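Local atomic coordinates of probable 2-oxoglutarate-dependent dioxygenase At5g05600 (PDB entry 6LSV), a protein that oxidises the plant defence hormone jasmonate to 12-hydroxyjasmonate, using iron, 2-oxoglutarate and dioxygen and releasing succinate and carbon dioxide. Residues Ser114-Glu119 against Tyr332-Arg337; Pro226-Gly231 against Gln342-Val347; Gly231-Leu236 against Asp269-Leu274; Ile264-Asp269 against Lys280-Arg285. All coordinates share one frame; numbering follows the deposited sequence.

In the fold
The four contacts run from the acid-binding end of the jasmonate pocket into the core of a 2-oxoglutarate oxygenase. Contacts 1 and 2 are both partly buried. Contact 1 is rich in arginine and grips the carboxylate of jasmonate; contact 2 is mostly a backbone contact, and its first segment supplies two iron ligands. Contacts 3 and 4 are buried: the former seats helix 269-274 against a glycine pair, the latter sets the third iron ligand against strand 263-267. D269 is common to contacts 3 and 4, G231 to contacts 2 and 3. Y332 of contact 1 bonds to the D269 carboxylate, and helices 334-339 and 345-348 pack together, so that pocket, metal and core are joined.

Contact 1 of 4, residues Ser114-Glu119 against Tyr332-Arg337; sequences SPRTYE and YRLFIR. With JAA ({(1R,2R)-3-oxo-2-[(2Z)-pent-2-en-1-yl]cyclopentyl}acetic acid), chain D.
With CG beside its backbone N and anti to its carbonyl carbon (chi1 -85°), and the chain drawn out from CG to NE, R337 slides past the ring of Y118, the two side chains running in opposite directions. The apolar stem of the arginine does the touching: R337 CG lies 3.5 Å from Y118 CE2. CD2 of the tyrosine sits over one face of the guanidinium, but the two planes are 69° apart, so this is no parallel stack. At its far end the tyrosine turns polar, and Y118 OH gives its proton to R337 O at 2.6 Å, in the carbonyl plane and on a lone pair. The same hydroxyl is also bonded to G126 N. Tyrosine suits the place because its flat ring lines the pocket, with Y118 CG 3.7 Å from C07 of the jasmonate ring, while its hydroxyl ties loop 114-119 to the helix.

R337 NE reaches O03 of the jasmonate carboxylate at 2.6 Å, helped by a weak bond from NH2 to the same oxygen. Four residues earlier, R333 bends at chi3 and offers two donors: its NE meets O03 at 2.8 Å, and its NH2 meets O02 at 2.7 Å in a nearly straight bond (172°). R337 NH2 lies over a face of the R333 guanidinium, offset toward its rim, and the two arginines share O03. R208 adds a third arginine. The arrangement is a carboxylate-binding pocket: an arginine cluster fixing the acid end of jasmonate, with Y118 beside its cyclopentanone ring.

Contact 2 of 4, residues Pro226-Gly231 against Gln342-Val347; sequences PHSDPG and QGKSHV. With FE (Fe (III) ion), chain E; JAA ({(1R,2R)-3-oxo-2-[(2Z)-pent-2-en-1-yl]cyclopentyl}acetic acid), chain D.
Q342 brings its backbone N near P226 O, but the hydrogen bond to that oxygen comes from G343 N, at 2.9 Å. The carbonyl of Q342 faces the other way: S345 N closes the type II' turn on Q342 O, and S345 OG, 2.8 Å from that oxygen, adds a second bond. G343 is the second residue of the turn, and its positive phi (66°) is readily adopted without a side chain. H227 and G343 form a single beta bridge (CA-CA 3.6 Å), with no side chain on G343 to accommodate. G343 O receives a weak bond from S228 N at 3.4 Å and a CA-H contact from H227. K344, the N-cap of the next helix, lays its CG 3.9 Å from S228 OG, then sends its ammonium on to S281 O and Q272 OE1, while the S228 hydroxyl bonds to D269. Further along, V347 packs on D269 and Q272.

The side chains of H227 and D229 lead away from 342-347 to the iron. H227 holds CG between its backbone N and carbonyl carbon (chi1 73°), which carries the ring to the metal; NE2 binds it at 2.4 Å and D229 OD1 at 2.5 Å, with H284 completing the facial triad of this enzyme family. C15, ending the pentenyl chain of jasmonate, lies 3.3 Å from H227 NE2. Main-chain pairing on one side and metal coordination on the other are consistent with the pairing helping to position the iron-binding segment.

Contact 3 of 4, residues Gly231-Leu236 against Asp269-Leu274; sequences GGMTIL and DQIQIL. With AKG (2-oxoglutaric acid), chain C.
G231 turns its carbonyl to the start of helix 269-274, where Q270 N bonds to G231 O at 2.9 Å and 160°. One N-H of the first helical turn thus gains an acceptor from outside the helix. Q270 also folds over this peptide: with CG beside its backbone N and anti to the carbonyl carbon (chi1 -65°), it lays CG 3.5 Å from G231 C, and the bend at chi2 then turns the amide, whose NE2 bonds to P230 O. At G232 the helix packs on bare backbone, G232 CA 3.8 Å from Q270 CB; with no side chain, glycine leaves room for it. I271 covers the next carbonyl, its CG1 lying 3.2 Å from G232 O. M233 then adds the apolar pair, M233 CB 4.1 Å from I271 CD1, before its flexible chain leads away. Together G232 and M233 face Y301 in a classic beta bulge. Farther along, L236 CD1 rests 3.6 Å from C4 of 2-oxoglutarate.

Strand 233-237 runs between strands 263-267 and 294-302 in the double-stranded beta-helix (jelly-roll) core of 2-oxoglutarate oxygenases. Helix 161-186 covers both M233 and I271, while I309 of strand 308-309 touches Q270, I273 and L274.

Contact 4 of 4, residues Ile264-Asp269 against Lys280-Arg285; sequences IVNIGD and KSVEHR. With AKG (2-oxoglutaric acid), chain C.
S281, I267 and N266 carry most of this buried contact. S281 packs against the carbonyl at the end of strand 263-267, S281 CA 3.2 Å from I267 O in a CA-H...O contact. Its small hydroxyl fits close to the start of the helix, where S281 OG and D269 OD1 are joined by a hydrogen bond of 2.9 Å. I267 O also takes a weak bond from V282 N, and a water 2.6 Å from I267 O donates to that oxygen and to V282 O, bridging the two backbones. The branched side chain of I267 covers a polar atom, its CB 3.3 Å from K280 O.

N266 crosses V282 with OD1 3.5 Å from V282 CG1. Its CG stands anti to the carbonyl carbon (chi1 -76°), which carries ND2 over one face of the H284 ring, 3.6 Å from CE1, with amide and ring planes 32° apart. H284 binds iron through NE2 and has O5 of 2-oxoglutarate at its edge, near its plane, so N266 is a second-shell neighbour, consistent with steadying the ring's tilt.

Strand 263-267 lies between strands 77-81 and 233-237 in the main sheet, and F77 touches both N266 and V282. The facing segment leads into strand 284-286, which pairs with strand 245-248 in the smaller sheet of the jelly-roll.

Contact 1 of 4, residues Ser114-Glu119 against Tyr332-Arg337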
# COMPACT_ATOMS: atom_id res chain seq x y z
N SER A 114 -14.27 9.44 6.44
CA SER A 114 -14.01 10.55 7.34
C SER A 114 -12.66 10.31 8.00
O SER A 114 -12.20 9.17 8.06
CB SER A 114 -15.11 10.69 8.40
OG SER A 114 -14.78 9.94 9.55
N PRO A 115 -12.00 11.36 8.50
CA PRO A 115 -10.60 11.21 8.93
C PRO A 115 -10.38 10.38 10.20
O PRO A 115 -9.22 10.09 10.51
CB PRO A 115 -10.13 12.66 9.15
CG PRO A 115 -11.16 13.52 8.47
CD PRO A 115 -12.44 12.77 8.51
N ARG A 116 -11.42 9.98 10.94
CA ARG A 116 -11.16 9.27 12.19
C ARG A 116 -11.05 7.76 12.01
O ARG A 116 -10.38 7.10 12.82
CB ARG A 116 -12.23 9.60 13.24
CG ARG A 116 -11.80 9.22 14.65
CD ARG A 116 -10.63 10.10 15.12
NE ARG A 116 -9.49 9.33 15.60
CZ ARG A 116 -8.63 9.73 16.53
NH1 ARG A 116 -7.63 8.95 16.89
NH2 ARG A 116 -8.78 10.92 17.12
N THR A 117 -11.68 7.18 10.99
CA THR A 117 -11.42 5.79 10.63
C THR A 117 -10.99 5.60 9.18
O THR A 117 -10.44 4.54 8.86
CB THR A 117 -12.66 4.91 10.87
OG1 THR A 117 -13.68 5.23 9.92
CG2 THR A 117 -13.21 5.11 12.28
N TYR A 118 -11.23 6.59 8.31
CA TYR A 118 -10.86 6.55 6.90
C TYR A 118 -11.58 5.45 6.14
O TYR A 118 -11.41 5.31 4.92
CB TYR A 118 -9.34 6.39 6.75
CG TYR A 118 -8.58 7.70 6.72
CD1 TYR A 118 -8.43 8.40 5.53
CD2 TYR A 118 -8.02 8.23 7.87
CE1 TYR A 118 -7.73 9.60 5.50
CE2 TYR A 118 -7.32 9.43 7.85
CZ TYR A 118 -7.18 10.11 6.66
OH TYR A 118 -6.49 11.29 6.63
N GLU A 119 -12.41 4.66 6.83
CA GLU A 119 -13.13 3.58 6.18
C GLU A 119 -14.14 4.14 5.18
O GLU A 119 -14.91 5.05 5.51
CB GLU A 119 -13.87 2.72 7.21
CG GLU A 119 -12.98 1.89 8.11
CD GLU A 119 -13.74 1.34 9.31
OE1 GLU A 119 -14.15 2.15 10.17
OE2 GLU A 119 -13.93 0.11 9.39
N TYR A 332 1.71 5.17 15.29
CA TYR A 332 2.49 5.45 14.09
C TYR A 332 1.59 5.84 12.93
O TYR A 332 1.87 6.82 12.22
CB TYR A 332 3.33 4.23 13.72
CG TYR A 332 4.36 4.49 12.64
CD1 TYR A 332 4.01 4.48 11.30
CD2 TYR A 332 5.68 4.76 12.98
CE1 TYR A 332 4.94 4.73 10.32
CE2 TYR A 332 6.62 5.00 12.00
CZ TYR A 332 6.25 4.99 10.67
OH TYR A 332 7.18 5.23 9.70
N ARG A 333 0.50 5.10 12.71
CA ARG A 333 -0.33 5.33 11.54
C ARG A 333 -0.98 6.71 11.52
O ARG A 333 -1.47 7.13 10.46
CB ARG A 333 -1.41 4.24 11.45
CG ARG A 333 -2.52 4.42 12.45
CD ARG A 333 -3.19 3.10 12.74
NE ARG A 333 -3.49 2.37 11.52
CZ ARG A 333 -4.07 1.18 11.50
NH1 ARG A 333 -4.40 0.59 12.64
NH2 ARG A 333 -4.31 0.57 10.34
N LEU A 334 -0.99 7.42 12.64
CA LEU A 334 -1.57 8.76 12.65
C LEU A 334 -0.73 9.77 11.87
O LEU A 334 -1.26 10.80 11.45
CB LEU A 334 -1.78 9.24 14.08
CG LEU A 334 -2.94 8.52 14.78
CD1 LEU A 334 -2.99 8.85 16.26
CD2 LEU A 334 -4.26 8.87 14.10
N PHE A 335 0.56 9.50 11.67
CA PHE A 335 1.41 10.41 10.91
C PHE A 335 0.89 10.59 9.49
O PHE A 335 0.67 11.72 9.03
CB PHE A 335 2.85 9.92 10.91
CG PHE A 335 3.53 10.03 12.24
CD1 PHE A 335 3.41 11.17 13.01
CD2 PHE A 335 4.30 8.98 12.73
CE1 PHE A 335 4.03 11.27 14.24
CE2 PHE A 335 4.93 9.07 13.96
CZ PHE A 335 4.79 10.22 14.72
N ILE A 336 0.70 9.48 8.76
CA ILE A 336 0.17 9.59 7.41
C ILE A 336 -1.32 9.93 7.42
O ILE A 336 -1.84 10.51 6.46
CB ILE A 336 0.45 8.31 6.61
CG1 ILE A 336 0.60 8.63 5.12
CG2 ILE A 336 -0.66 7.28 6.82
CD1 ILE A 336 0.87 7.42 4.24
N ARG A 337 -2.02 9.60 8.51
CA ARG A 337 -3.43 9.96 8.58
C ARG A 337 -3.62 11.46 8.75
O ARG A 337 -4.61 12.02 8.27
CB ARG A 337 -4.12 9.20 9.72
CG ARG A 337 -4.59 7.82 9.33
CD ARG A 337 -4.81 6.94 10.54
NE ARG A 337 -5.24 5.60 10.16
CZ ARG A 337 -6.42 5.08 10.48
NH1 ARG A 337 -7.30 5.78 11.19
NH2 ARG A 337 -6.73 3.85 10.09
O01 JAA D . -5.65 5.02 3.08
O02 JAA D . -3.44 1.86 8.15
O03 JAA D . -3.76 3.79 9.11
C04 JAA D . -4.24 3.78 5.89
C05 JAA D . -4.00 4.64 4.53
C06 JAA D . -5.46 4.47 6.55
C07 JAA D . -6.05 5.24 5.56
C08 JAA D . -5.21 4.95 4.18
C09 JAA D . -3.29 3.77 3.40
C10 JAA D . -3.11 3.83 6.77
C11 JAA D . -1.77 3.86 3.55
C12 JAA D . -3.46 3.12 8.08
C13 JAA D . -0.98 4.13 2.52
C14 JAA D . -1.56 4.36 1.13
C15 JAA D . -1.02 5.67 0.56

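Contact 2 of 4, residues Pro226-Gly231 against Gln342-Val347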
# COMPACT_ATOMS: atom_id res chain seq x y z
N PRO A 226 4.81 10.53 -3.26
CA PRO A 226 5.77 9.59 -2.66
C PRO A 226 5.43 9.25 -1.22
O PRO A 226 4.95 10.09 -0.45
CB PRO A 226 7.10 10.33 -2.75
CG PRO A 226 6.95 11.23 -3.91
CD PRO A 226 5.51 11.67 -3.90
N HIS A 227 5.69 8.00 -0.85
CA HIS A 227 5.49 7.50 0.50
C HIS A 227 6.01 6.07 0.58
O HIS A 227 6.13 5.38 -0.43
CB HIS A 227 4.01 7.52 0.91
CG HIS A 227 3.20 6.46 0.24
ND1 HIS A 227 2.97 6.45 -1.12
CD2 HIS A 227 2.57 5.37 0.74
CE1 HIS A 227 2.23 5.40 -1.43
NE2 HIS A 227 1.98 4.73 -0.32
N SER A 228 6.31 5.65 1.80
CA SER A 228 6.41 4.24 2.14
C SER A 228 5.18 3.86 2.95
O SER A 228 4.59 4.69 3.64
CB SER A 228 7.69 3.93 2.93
OG SER A 228 7.79 4.72 4.10
N ASP A 229 4.79 2.60 2.85
CA ASP A 229 3.61 2.13 3.56
C ASP A 229 3.89 2.07 5.05
O ASP A 229 4.92 1.53 5.46
CB ASP A 229 3.17 0.77 3.04
CG ASP A 229 2.70 0.83 1.60
OD1 ASP A 229 2.10 1.86 1.23
OD2 ASP A 229 2.93 -0.13 0.85
N PRO A 230 3.00 2.61 5.90
CA PRO A 230 3.30 2.66 7.34
C PRO A 230 3.31 1.30 8.01
O PRO A 230 4.01 1.13 9.02
CB PRO A 230 2.18 3.55 7.90
CG PRO A 230 1.07 3.44 6.90
CD PRO A 230 1.72 3.26 5.56
N GLY A 231 2.56 0.33 7.49
CA GLY A 231 2.36 -0.93 8.17
C GLY A 231 3.50 -1.91 7.98
O GLY A 231 4.64 -1.54 7.69
N GLN A 342 4.24 11.68 2.81
CA GLN A 342 5.41 12.52 3.04
C GLN A 342 6.70 11.75 2.74
O GLN A 342 7.72 11.96 3.41
CB GLN A 342 5.43 13.06 4.47
CG GLN A 342 4.27 13.98 4.82
CD GLN A 342 4.11 15.14 3.85
OE1 GLN A 342 5.06 15.57 3.20
NE2 GLN A 342 2.89 15.65 3.76
N GLY A 343 6.66 10.86 1.76
CA GLY A 343 7.85 10.08 1.44
C GLY A 343 8.20 9.15 2.58
O GLY A 343 7.34 8.56 3.23
N LYS A 344 9.51 9.02 2.83
CA LYS A 344 10.01 8.23 3.95
C LYS A 344 10.41 9.10 5.13
O LYS A 344 11.17 8.65 6.00
CB LYS A 344 11.20 7.37 3.50
CG LYS A 344 10.87 6.37 2.41
CD LYS A 344 11.86 5.22 2.39
CE LYS A 344 12.01 4.60 3.78
NZ LYS A 344 12.66 3.26 3.73
N SER A 345 9.91 10.34 5.20
CA SER A 345 10.25 11.21 6.31
C SER A 345 9.58 10.77 7.61
O SER A 345 10.06 11.13 8.69
CB SER A 345 9.88 12.66 5.99
OG SER A 345 8.48 12.84 5.93
N HIS A 346 8.49 10.00 7.52
CA HIS A 346 7.82 9.53 8.73
C HIS A 346 8.70 8.54 9.50
O HIS A 346 8.86 8.66 10.72
CB HIS A 346 6.47 8.89 8.37
CG HIS A 346 5.42 9.89 7.99
ND1 HIS A 346 4.49 9.64 7.00
CD2 HIS A 346 5.15 11.13 8.46
CE1 HIS A 346 3.70 10.69 6.87
NE2 HIS A 346 4.07 11.60 7.75
N VAL A 347 9.28 7.56 8.80
CA VAL A 347 10.11 6.58 9.49
C VAL A 347 11.50 7.14 9.79
O VAL A 347 12.12 6.77 10.79
CB VAL A 347 10.19 5.27 8.68
CG1 VAL A 347 10.85 5.50 7.32
CG2 VAL A 347 10.94 4.19 9.46
FE FE E . 1.38 2.51 -1.03
O01 JAA D . -5.65 5.02 3.08
O02 JAA D . -3.44 1.86 8.15
O03 JAA D . -3.76 3.79 9.11
C04 JAA D . -4.24 3.78 5.89
C05 JAA D . -4.00 4.64 4.53
C06 JAA D . -5.46 4.47 6.55
C07 JAA D . -6.05 5.24 5.56
C08 JAA D . -5.21 4.95 4.18
C09 JAA D . -3.29 3.77 3.40
C10 JAA D . -3.11 3.83 6.77
C11 JAA D . -1.77 3.86 3.55
C12 JAA D . -3.46 3.12 8.08
C13 JAA D . -0.98 4.13 2.52
C14 JAA D . -1.56 4.36 1.13
C15 JAA D . -1.02 5.67 0.56

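Contact 3 of 4, residues Gly231-Leu236 against Asp269-Leu274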
# COMPACT_ATOMS: atom_id res chain seq x y z
N GLY A 231 2.56 0.33 7.49
CA GLY A 231 2.36 -0.93 8.17
C GLY A 231 3.50 -1.91 7.98
O GLY A 231 4.64 -1.54 7.69
N GLY A 232 3.18 -3.19 8.15
CA GLY A 232 4.16 -4.26 8.09
C GLY A 232 4.64 -4.57 6.69
O GLY A 232 5.78 -4.26 6.34
N MET A 233 3.79 -5.21 5.89
CA MET A 233 4.09 -5.42 4.48
C MET A 233 2.83 -5.18 3.66
O MET A 233 1.71 -5.31 4.16
CB MET A 233 4.61 -6.84 4.20
CG MET A 233 3.82 -7.96 4.86
SD MET A 233 4.35 -9.59 4.28
CE MET A 233 3.66 -9.59 2.62
N THR A 234 3.03 -4.80 2.41
CA THR A 234 1.95 -4.59 1.46
C THR A 234 2.04 -5.63 0.36
O THR A 234 3.11 -5.86 -0.21
CB THR A 234 2.00 -3.18 0.86
OG1 THR A 234 2.04 -2.21 1.91
CG2 THR A 234 0.77 -2.93 -0.01
N ILE A 235 0.91 -6.27 0.06
CA ILE A 235 0.78 -7.11 -1.12
C ILE A 235 -0.00 -6.30 -2.14
O ILE A 235 -1.19 -6.02 -1.95
CB ILE A 235 0.10 -8.45 -0.79
CG1 ILE A 235 0.96 -9.25 0.19
CG2 ILE A 235 -0.11 -9.27 -2.06
CD1 ILE A 235 0.33 -10.54 0.65
N LEU A 236 0.67 -5.90 -3.21
CA LEU A 236 0.13 -4.96 -4.19
C LEU A 236 -0.22 -5.71 -5.47
O LEU A 236 0.62 -6.42 -6.03
CB LEU A 236 1.15 -3.85 -4.48
CG LEU A 236 0.86 -2.76 -5.51
CD1 LEU A 236 -0.42 -2.01 -5.19
CD2 LEU A 236 2.04 -1.80 -5.59
N ASP A 269 6.92 0.19 6.68
CA ASP A 269 7.69 0.90 7.70
C ASP A 269 7.88 0.05 8.95
O ASP A 269 8.94 0.11 9.59
CB ASP A 269 6.99 2.22 8.05
CG ASP A 269 7.36 3.35 7.11
OD1 ASP A 269 8.23 3.14 6.23
OD2 ASP A 269 6.80 4.46 7.26
N GLN A 270 6.87 -0.74 9.32
CA GLN A 270 6.95 -1.52 10.54
C GLN A 270 8.03 -2.60 10.46
O GLN A 270 8.69 -2.89 11.46
CB GLN A 270 5.60 -2.14 10.87
CG GLN A 270 4.52 -1.11 11.19
CD GLN A 270 4.99 -0.08 12.19
OE1 GLN A 270 5.43 -0.42 13.29
NE2 GLN A 270 4.90 1.19 11.82
N ILE A 271 8.22 -3.19 9.28
CA ILE A 271 9.25 -4.22 9.16
C ILE A 271 10.64 -3.60 9.10
O ILE A 271 11.59 -4.17 9.64
CB ILE A 271 8.96 -5.11 7.94
CG1 ILE A 271 7.73 -5.98 8.21
CG2 ILE A 271 10.16 -5.99 7.60
CD1 ILE A 271 7.49 -7.05 7.17
N GLN A 272 10.78 -2.42 8.49
CA GLN A 272 12.06 -1.72 8.55
C GLN A 272 12.48 -1.49 9.99
O GLN A 272 13.66 -1.65 10.34
CB GLN A 272 11.98 -0.39 7.79
CG GLN A 272 13.19 0.53 8.05
CD GLN A 272 13.35 1.64 7.02
OE1 GLN A 272 12.91 1.52 5.87
NE2 GLN A 272 13.98 2.73 7.43
N ILE A 273 11.53 -1.14 10.86
CA ILE A 273 11.83 -0.92 12.27
C ILE A 273 12.18 -2.23 12.96
O ILE A 273 13.14 -2.30 13.74
CB ILE A 273 10.66 -0.20 12.96
CG1 ILE A 273 10.41 1.17 12.33
CG2 ILE A 273 10.92 -0.05 14.45
CD1 ILE A 273 8.99 1.66 12.47
N LEU A 274 11.41 -3.29 12.69
CA LEU A 274 11.67 -4.58 13.33
C LEU A 274 13.03 -5.14 12.92
O LEU A 274 13.77 -5.66 13.76
CB LEU A 274 10.55 -5.56 13.00
CG LEU A 274 9.27 -5.40 13.83
CD1 LEU A 274 8.14 -6.23 13.24
CD2 LEU A 274 9.50 -5.79 15.28
C1 AKG C . -0.58 2.00 -2.68
O1 AKG C . 0.05 1.27 -1.88
O2 AKG C . -1.66 2.53 -2.31
C2 AKG C . -0.00 2.26 -4.08
O5 AKG C . 1.05 2.80 -4.17
C3 AKG C . -0.74 1.83 -5.36
C4 AKG C . 0.28 1.36 -6.40
C5 AKG C . -0.32 1.35 -7.80
O3 AKG C . 0.09 0.54 -8.68
O4 AKG C . -1.24 2.16 -8.08

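Contact 4 of 4, residues Ile264-Asp269 against Lys280-Arg285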
# COMPACT_ATOMS: atom_id res chain seq x y z
N ILE A 264 3.29 -7.79 -6.11
CA ILE A 264 4.48 -7.09 -5.63
C ILE A 264 4.39 -7.02 -4.12
O ILE A 264 3.37 -6.58 -3.57
CB ILE A 264 4.62 -5.70 -6.26
CG1 ILE A 264 5.01 -5.82 -7.74
CG2 ILE A 264 5.67 -4.88 -5.51
CD1 ILE A 264 4.75 -4.58 -8.56
N VAL A 265 5.43 -7.51 -3.45
CA VAL A 265 5.49 -7.51 -1.99
C VAL A 265 6.31 -6.30 -1.57
O VAL A 265 7.49 -6.19 -1.93
CB VAL A 265 6.10 -8.82 -1.46
CG1 VAL A 265 6.05 -8.87 0.05
CG2 VAL A 265 5.38 -10.02 -2.06
N ASN A 266 5.69 -5.40 -0.82
CA ASN A 266 6.36 -4.19 -0.35
C ASN A 266 6.71 -4.36 1.12
O ASN A 266 5.84 -4.70 1.94
CB ASN A 266 5.47 -2.96 -0.52
CG ASN A 266 5.41 -2.48 -1.96
OD1 ASN A 266 6.22 -2.88 -2.80
ND2 ASN A 266 4.45 -1.61 -2.25
N ILE A 267 7.98 -4.13 1.46
CA ILE A 267 8.36 -3.98 2.85
C ILE A 267 7.76 -2.68 3.38
O ILE A 267 7.91 -1.62 2.76
CB ILE A 267 9.89 -3.99 3.00
CG1 ILE A 267 10.48 -5.31 2.51
CG2 ILE A 267 10.29 -3.71 4.45
CD1 ILE A 267 10.18 -6.50 3.39
N GLY A 268 7.05 -2.76 4.50
CA GLY A 268 6.48 -1.58 5.10
C GLY A 268 7.37 -0.97 6.18
O GLY A 268 8.41 -1.52 6.54
N ASP A 269 6.92 0.19 6.68
CA ASP A 269 7.69 0.90 7.70
C ASP A 269 7.88 0.05 8.95
O ASP A 269 8.94 0.11 9.59
CB ASP A 269 6.99 2.22 8.05
CG ASP A 269 7.36 3.35 7.11
OD1 ASP A 269 8.23 3.14 6.23
OD2 ASP A 269 6.80 4.46 7.26
N LYS A 280 14.60 -2.51 4.21
CA LYS A 280 14.19 -1.14 3.95
C LYS A 280 12.79 -1.14 3.37
O LYS A 280 12.45 -1.99 2.55
CB LYS A 280 15.16 -0.45 3.00
CG LYS A 280 16.57 -0.31 3.55
CD LYS A 280 16.58 0.51 4.83
CE LYS A 280 18.00 0.75 5.31
NZ LYS A 280 18.95 0.83 4.17
N SER A 281 11.97 -0.18 3.79
CA SER A 281 10.66 -0.02 3.20
C SER A 281 10.79 0.74 1.88
O SER A 281 11.46 1.77 1.81
CB SER A 281 9.71 0.71 4.15
OG SER A 281 10.17 2.03 4.44
N VAL A 282 10.17 0.20 0.83
CA VAL A 282 10.24 0.83 -0.49
C VAL A 282 9.44 2.13 -0.49
O VAL A 282 8.37 2.23 0.13
CB VAL A 282 9.75 -0.13 -1.58
CG1 VAL A 282 8.30 -0.55 -1.32
CG2 VAL A 282 9.90 0.50 -2.96
N GLU A 283 9.96 3.13 -1.18
CA GLU A 283 9.25 4.38 -1.43
C GLU A 283 8.68 4.34 -2.84
O GLU A 283 9.41 4.10 -3.80
CB GLU A 283 10.19 5.58 -1.26
CG GLU A 283 9.52 6.93 -1.42
CD GLU A 283 10.47 8.08 -1.19
OE1 GLU A 283 11.70 7.85 -1.18
OE2 GLU A 283 10.00 9.22 -1.01
N HIS A 284 7.37 4.56 -2.96
CA HIS A 284 6.73 4.47 -4.26
C HIS A 284 5.78 5.64 -4.47
O HIS A 284 5.43 6.37 -3.53
CB HIS A 284 5.99 3.14 -4.45
CG HIS A 284 5.30 2.66 -3.21
ND1 HIS A 284 5.97 2.08 -2.16
CD2 HIS A 284 3.99 2.66 -2.87
CE1 HIS A 284 5.11 1.75 -1.21
NE2 HIS A 284 3.90 2.09 -1.62
N ARG A 285 5.38 5.82 -5.72
CA ARG A 285 4.44 6.84 -6.15
C ARG A 285 3.77 6.34 -7.42
O ARG A 285 4.26 5.42 -8.07
CB ARG A 285 5.14 8.18 -6.39
CG ARG A 285 5.93 8.23 -7.69
CD ARG A 285 6.60 9.57 -7.91
NE ARG A 285 7.17 9.66 -9.25
CZ ARG A 285 7.91 10.67 -9.69
NH1 ARG A 285 8.17 11.71 -8.90
NH2 ARG A 285 8.39 10.66 -10.93
C1 AKG C . -0.58 2.00 -2.68
O1 AKG C . 0.05 1.27 -1.88
O2 AKG C . -1.66 2.53 -2.31
C2 AKG C . -0.00 2.26 -4.08
O5 AKG C . 1.05 2.80 -4.17
C3 AKG C . -0.74 1.83 -5.36
C4 AKG C . 0.28 1.36 -6.40
C5 AKG C . -0.32 1.35 -7.80
O3 AKG C . 0.09 0.54 -8.68
O4 AKG C . -1.24 2.16 -8.08
O HOH W 1 6.60 0.24 1.60